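Local coordinates for protein aeromonas extracellular serine protease (Aeromonas sobria, PDB 3WQB) that cleaves peptide bonds after paired basic residues, one of them lysine, as a secreted, calcium-binding serine protease of the furin subfamily that attacks host plasma proteins, at residues Lys442-Gly447 with Leu585-Leu590; Arg186-Leu191 with Asp530-Ser535. The protein carries 1 engineered substitution. One frame throughout, in Å; residues are numbered along the deposited sequence.

Contact 1: Lys442-Gly447 with Leu585-Leu590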
loop_
_atom_site.group_PDB
_atom_site.type_symbol
_atom_site.label_atom_id
_atom_site.label_comp_id
_atom_site.label_asym_id
_atom_site.label_seq_id
_atom_site.Cartn_x
_atom_site.Cartn_y
_atom_site.Cartn_z
ATOM N N LYS A 442 17.329 15.906 12.049
ATOM C CA LYS A 442 18.122 14.704 12.311
ATOM C C LYS A 442 18.731 14.752 13.702
ATOM O O LYS A 442 19.281 15.774 14.126
ATOM C CB LYS A 442 19.217 14.522 11.247
ATOM C CG LYS A 442 19.986 13.204 11.376
ATOM C CD LYS A 442 20.753 12.859 10.113
ATOM C CE LYS A 442 21.359 11.465 10.214
ATOM N NZ LYS A 442 21.856 10.970 8.897
ATOM N N ILE A 443 18.638 13.627 14.401
ATOM C CA ILE A 443 19.192 13.488 15.736
ATOM C C ILE A 443 20.176 12.327 15.713
ATOM O O ILE A 443 19.775 11.169 15.616
ATOM C CB ILE A 443 18.083 13.227 16.799
ATOM C CG1 ILE A 443 16.971 14.286 16.726
ATOM C CG2 ILE A 443 18.683 13.172 18.200
ATOM C CD1 ILE A 443 15.821 13.928 15.799
ATOM N N ASN A 444 21.468 12.643 15.784
ATOM C CA ASN A 444 22.492 11.622 15.938
ATOM C C ASN A 444 22.627 11.270 17.414
ATOM O O ASN A 444 22.730 12.158 18.261
ATOM C CB ASN A 444 23.838 12.098 15.383
ATOM C CG ASN A 444 23.809 12.326 13.881
ATOM O OD1 ASN A 444 23.429 11.443 13.112
ATOM N ND2 ASN A 444 24.225 13.506 13.460
ATOM N N VAL A 445 22.625 9.976 17.713
ATOM C CA VAL A 445 22.594 9.499 19.091
ATOM C C VAL A 445 23.972 8.955 19.438
ATOM O O VAL A 445 24.584 8.243 18.641
ATOM C CB VAL A 445 21.484 8.433 19.283
ATOM C CG1 VAL A 445 21.493 7.865 20.696
ATOM C CG2 VAL A 445 20.119 9.037 18.977
ATOM N N THR A 446 24.459 9.313 20.623
ATOM C CA THR A 446 25.817 8.971 21.046
ATOM C C THR A 446 25.861 8.507 22.500
ATOM O O THR A 446 24.942 8.766 23.286
ATOM C CB THR A 446 26.785 10.176 20.894
ATOM O OG1 THR A 446 26.317 11.273 21.684
ATOM C CG2 THR A 446 26.914 10.618 19.432
ATOM N N GLY A 447 26.942 7.820 22.851
ATOM C CA GLY A 447 27.187 7.422 24.230
ATOM C C GLY A 447 26.257 6.354 24.775
ATOM O O GLY A 447 25.614 5.622 24.017
ATOM N N LEU A 585 21.122 2.419 18.948
ATOM C CA LEU A 585 20.449 3.442 18.151
ATOM C C LEU A 585 21.509 4.403 17.615
ATOM O O LEU A 585 22.311 4.945 18.382
ATOM C CB LEU A 585 19.415 4.198 18.991
ATOM C CG LEU A 585 18.626 5.312 18.302
ATOM C CD1 LEU A 585 17.812 4.797 17.104
ATOM C CD2 LEU A 585 17.724 6.008 19.299
ATOM N N ILE A 586 21.510 4.593 16.302
ATOM C CA ILE A 586 22.500 5.436 15.626
ATOM C C ILE A 586 21.964 6.856 15.408
ATOM O O ILE A 586 22.590 7.840 15.805
ATOM C CB ILE A 586 22.960 4.793 14.282
ATOM C CG1 ILE A 586 23.636 3.441 14.540
ATOM C CG2 ILE A 586 23.884 5.745 13.498
ATOM C CD1 ILE A 586 23.762 2.558 13.307
ATOM N N SER A 587 20.798 6.956 14.777
ATOM C CA SER A 587 20.206 8.249 14.488
ATOM C C SER A 587 18.746 8.054 14.174
ATOM O O SER A 587 18.319 6.958 13.830
ATOM C CB SER A 587 20.881 8.902 13.280
ATOM O OG SER A 587 20.596 8.199 12.089
ATOM N N TRP A 588 17.984 9.133 14.282
ATOM C CA TRP A 588 16.662 9.164 13.692
ATOM C C TRP A 588 16.394 10.561 13.183
ATOM O O TRP A 588 17.066 11.514 13.594
ATOM C CB TRP A 588 15.581 8.697 14.670
ATOM C CG TRP A 588 15.297 9.608 15.823
ATOM C CD1 TRP A 588 16.139 9.927 16.850
ATOM C CD2 TRP A 588 14.067 10.297 16.081
ATOM N NE1 TRP A 588 15.515 10.774 17.723
ATOM C CE2 TRP A 588 14.240 11.019 17.279
ATOM C CE3 TRP A 588 12.843 10.390 15.402
ATOM C CZ2 TRP A 588 13.226 11.804 17.830
ATOM C CZ3 TRP A 588 11.833 11.165 15.953
ATOM C CH2 TRP A 588 12.030 11.860 17.157
ATOM N N SER A 589 15.422 10.673 12.283
ATOM C CA SER A 589 15.019 11.956 11.740
ATOM C C SER A 589 13.504 12.057 11.766
ATOM O O SER A 589 12.806 11.058 11.603
ATOM C CB SER A 589 15.534 12.129 10.312
ATOM O OG SER A 589 16.944 12.101 10.273
ATOM N N LEU A 590 13.014 13.274 11.964
ATOM C CA LEU A 590 11.586 13.547 12.056
ATOM C C LEU A 590 11.169 14.590 11.036
ATOM O O LEU A 590 11.797 15.649 10.933
ATOM C CB LEU A 590 11.231 14.045 13.470
ATOM C CG LEU A 590 9.785 14.458 13.738
ATOM C CD1 LEU A 590 8.821 13.276 13.588
ATOM C CD2 LEU A 590 9.661 15.064 15.124
HETATM O O HOH W 1 25.029 5.516 18.320
#
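Ile443 lays its terminal methyl over one face of the Trp588 indole: CD1 sits 3.8 Å from the centroid of the five-membered ring, 20° off the normal, a CH-pi contact that leans toward the rim. The two side chains run alongside each other, pointing the same way from a hydrogen-bonded antiparallel pair. Trp588 can fold back toward its neighbour because its CG stands between the backbone N and the carbonyl carbon (chi1 69°). Ile443 N donates to Trp588 O at 2.8 Å, and Trp588 N returns a bond to Ile443 O at 3.0 Å. Two residues on, Val445 N reaches Ile586 O at 2.9 Å. Val445 also turns its side chain to Leu585, CG2 meeting CD2 at 3.9 Å. Past this point the backbones part, and a water bridges them by donating to both Val445 O and Leu585 O.

On the other face of the sheet Lys442 stretches its chain across two serines. Its CG, anti to the backbone N (chi1 -174°), passes 3.4 Å from Ser589 OG, and its CE lies 3.8 Å from Ser587 OG; both are van der Waals contacts. Next to it Asn444 leans over Ser587 with OD1 3.6 Å from CB.

Strand 471-482 flanks strand 583-595 within the same antiparallel sheet, and Ile586 and Ser587 form a classic beta bulge opposite its Ser480. The P-domain sheet thus has unlike faces here: the Ile443 and Trp588 side packs against Ser462 and Thr464 of strand 460-466 and Leu549 of strand 545-553, with Ser462 OG hydrogen-bonded to the buried indole NE1, while on the Lys442 side the aliphatic part of the exposed lysine lies over the buried Ser587 and Ser589 hydroxyls.

Contact 2: Arg186-Leu191 with Asp530-Ser535; sequences RSANSL and DMRMLS
Ala188 rests its CB squarely over the centre of the Arg532 guanidinium, 3.4 Å from CZ, where a loop of the subtilisin domain meets a P-domain strand. The methyl covers one face of the flat group, leaving the N-H groups to bond elsewhere. Arg532 sends its CG anti to the backbone N (chi1 -166°) and then bends at chi3 (57°), which brings the guanidinium round beneath the methyl. Its rotation is fixed by residues of the protease domain: NE is hydrogen-bonded to Ser251 OG, NH2 to Pro248 O, and NH1 forms a salt bridge with Asp197 on helix 191-205. The charge of this buried arginine is probably balanced in part by the Asp197 carboxylate, while Pro248 O and Ser251 OG each take a further N-H.

Asn189 and Asp530 cross at about a right angle at the more exposed side of the contact, their amide and carboxylate planes 81° apart. Asn189 ND2 stands 3.7 Å from Asp530 OD2, too far for a hydrogen bond, so the pair meets by packing. Ser187 fits beside them, its OG 4.0 Å from Asp530 CB. That hydroxyl accepts from Asn189 N at 3.1 Å, an ST turn that shapes the loop just before Ser190, at the N-cap position of helix 191-205.

Asp530 and Met531 form a G1 beta bulge opposite Val479, at the corner where strand 527-535 bends. No direct hydrogen bond spans the two segments; one water does so instead, donating to Arg186 O at 2.7 Å and accepting from Arg532 N at 2.9 Å.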
loop_
_atom_site.group_PDB
_atom_site.type_symbol
_atom_site.label_atom_id
_atom_site.label_comp_id
_atom_site.label_asym_id
_atom_site.label_seq_id
_atom_site.Cartn_x
_atom_site.Cartn_y
_atom_site.Cartn_z
ATOM N N ARG A 186 14.564 -1.700 4.026
ATOM C CA ARG A 186 15.063 -0.866 2.948
ATOM C C ARG A 186 15.052 0.599 3.307
ATOM O O ARG A 186 14.190 1.055 4.044
ATOM C CB ARG A 186 14.256 -1.107 1.679
ATOM C CG ARG A 186 14.672 -2.376 0.963
ATOM C CD ARG A 186 13.761 -2.663 -0.187
ATOM N NE ARG A 186 13.989 -3.995 -0.725
ATOM C CZ ARG A 186 14.171 -4.264 -2.013
ATOM N NH1 ARG A 186 14.143 -3.289 -2.920
ATOM N NH2 ARG A 186 14.373 -5.515 -2.397
ATOM N N SER A 187 16.039 1.322 2.793
ATOM C CA SER A 187 16.011 2.776 2.784
ATOM C C SER A 187 14.983 3.269 1.751
ATOM O O SER A 187 14.757 2.614 0.730
ATOM C CB SER A 187 17.402 3.313 2.450
ATOM O OG SER A 187 17.351 4.696 2.168
ATOM N N ALA A 188 14.348 4.411 2.012
ATOM C CA ALA A 188 13.399 4.977 1.048
ATOM C C ALA A 188 14.053 6.011 0.122
ATOM O O ALA A 188 13.397 6.593 -0.750
ATOM C CB ALA A 188 12.202 5.579 1.777
ATOM N N ASN A 189 15.357 6.197 0.295
ATOM C CA ASN A 189 16.091 7.277 -0.366
ATOM C C ASN A 189 16.755 6.956 -1.704
ATOM O O ASN A 189 17.425 7.820 -2.277
ATOM C CB ASN A 189 17.120 7.863 0.604
ATOM C CG ASN A 189 16.474 8.561 1.777
ATOM O OD1 ASN A 189 15.561 9.379 1.605
ATOM N ND2 ASN A 189 16.943 8.248 2.979
ATOM N N SER A 190 16.566 5.741 -2.209
ATOM C CA SER A 190 17.106 5.367 -3.513
ATOM C C SER A 190 16.529 6.285 -4.594
ATOM O O SER A 190 15.435 6.830 -4.441
ATOM C CB SER A 190 16.812 3.902 -3.828
ATOM O OG SER A 190 15.422 3.684 -3.971
ATOM N N LEU A 191 17.266 6.458 -5.684
ATOM C CA LEU A 191 16.838 7.378 -6.731
ATOM C C LEU A 191 15.513 6.994 -7.382
ATOM O O LEU A 191 14.709 7.869 -7.702
ATOM C CB LEU A 191 17.928 7.527 -7.782
ATOM C CG LEU A 191 19.166 8.332 -7.364
ATOM C CD1 LEU A 191 20.093 8.430 -8.544
ATOM C CD2 LEU A 191 18.802 9.726 -6.860
ATOM N N ASP A 530 18.261 4.369 7.618
ATOM C CA ASP A 530 17.242 5.306 7.112
ATOM C C ASP A 530 15.943 4.583 6.732
ATOM O O ASP A 530 15.348 4.842 5.681
ATOM C CB ASP A 530 17.756 6.116 5.911
ATOM C CG ASP A 530 18.856 7.104 6.269
ATOM O OD1 ASP A 530 18.951 7.526 7.437
ATOM O OD2 ASP A 530 19.616 7.470 5.344
ATOM N N MET A 531 15.515 3.653 7.579
ATOM C CA MET A 531 14.237 3.002 7.339
ATOM C C MET A 531 13.125 3.988 7.661
ATOM O O MET A 531 13.089 4.548 8.751
ATOM C CB MET A 531 14.068 1.737 8.168
ATOM C CG MET A 531 12.776 1.034 7.802
ATOM S SD MET A 531 12.404 -0.399 8.785
ATOM C CE MET A 531 10.620 -0.315 8.812
ATOM N N ARG A 532 12.225 4.195 6.705
ATOM C CA ARG A 532 11.177 5.198 6.856
ATOM C C ARG A 532 9.872 4.584 7.348
ATOM O O ARG A 532 9.488 3.472 6.937
ATOM C CB ARG A 532 10.951 5.971 5.552
ATOM C CG ARG A 532 10.128 7.242 5.732
ATOM C CD ARG A 532 9.979 8.016 4.446
ATOM N NE ARG A 532 9.369 7.177 3.419
ATOM C CZ ARG A 532 9.347 7.461 2.124
ATOM N NH1 ARG A 532 9.911 8.575 1.676
ATOM N NH2 ARG A 532 8.766 6.619 1.275
ATOM N N MET A 533 9.211 5.311 8.253
ATOM C CA MET A 533 7.894 4.933 8.751
ATOM C C MET A 533 7.020 6.180 8.808
ATOM O O MET A 533 7.529 7.300 8.952
ATOM C CB MET A 533 8.000 4.301 10.139
ATOM C CG MET A 533 8.759 2.986 10.152
ATOM S SD MET A 533 9.544 2.604 11.735
ATOM C CE MET A 533 10.943 3.707 11.675
ATOM N N LEU A 534 5.709 5.996 8.674
ATOM C CA LEU A 534 4.771 7.109 8.773
ATOM C C LEU A 534 3.704 6.795 9.818
ATOM O O LEU A 534 3.317 5.636 9.989
ATOM C CB LEU A 534 4.143 7.395 7.403
ATOM C CG LEU A 534 3.113 8.531 7.363
ATOM C CD1 LEU A 534 3.233 9.326 6.088
ATOM C CD2 LEU A 534 1.675 8.032 7.539
ATOM N N SER A 535 3.246 7.823 10.526
ATOM C CA SER A 535 2.078 7.678 11.382
ATOM C C SER A 535 1.015 8.716 11.074
ATOM O O SER A 535 1.311 9.907 10.890
ATOM C CB SER A 535 2.444 7.761 12.857
ATOM O OG SER A 535 1.266 7.722 13.637
HETATM O O HOH W 2 12.142 2.810 4.197
#

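From the N terminus the chain first reaches 186-191, in the loop between strand 173-179 and helix 191-205 of the subtilisin domain, then 442-447 in the P-domain. Segment 530-535 follows and closes contact 2 over 338 intervening residues; 585-590 then closes contact 1 over 137. The segments alternate, so the two loops cross rather than nest. Contact 1 joins early and late strands inside the P-domain, whereas contact 2 ties that domain to the protease domain. Both reach the same antiparallel sheet, where strand 471-482 lies between 527-535 and 583-595. The contact centres are 15 Å apart, their nearest atoms about 5 Å, without touching.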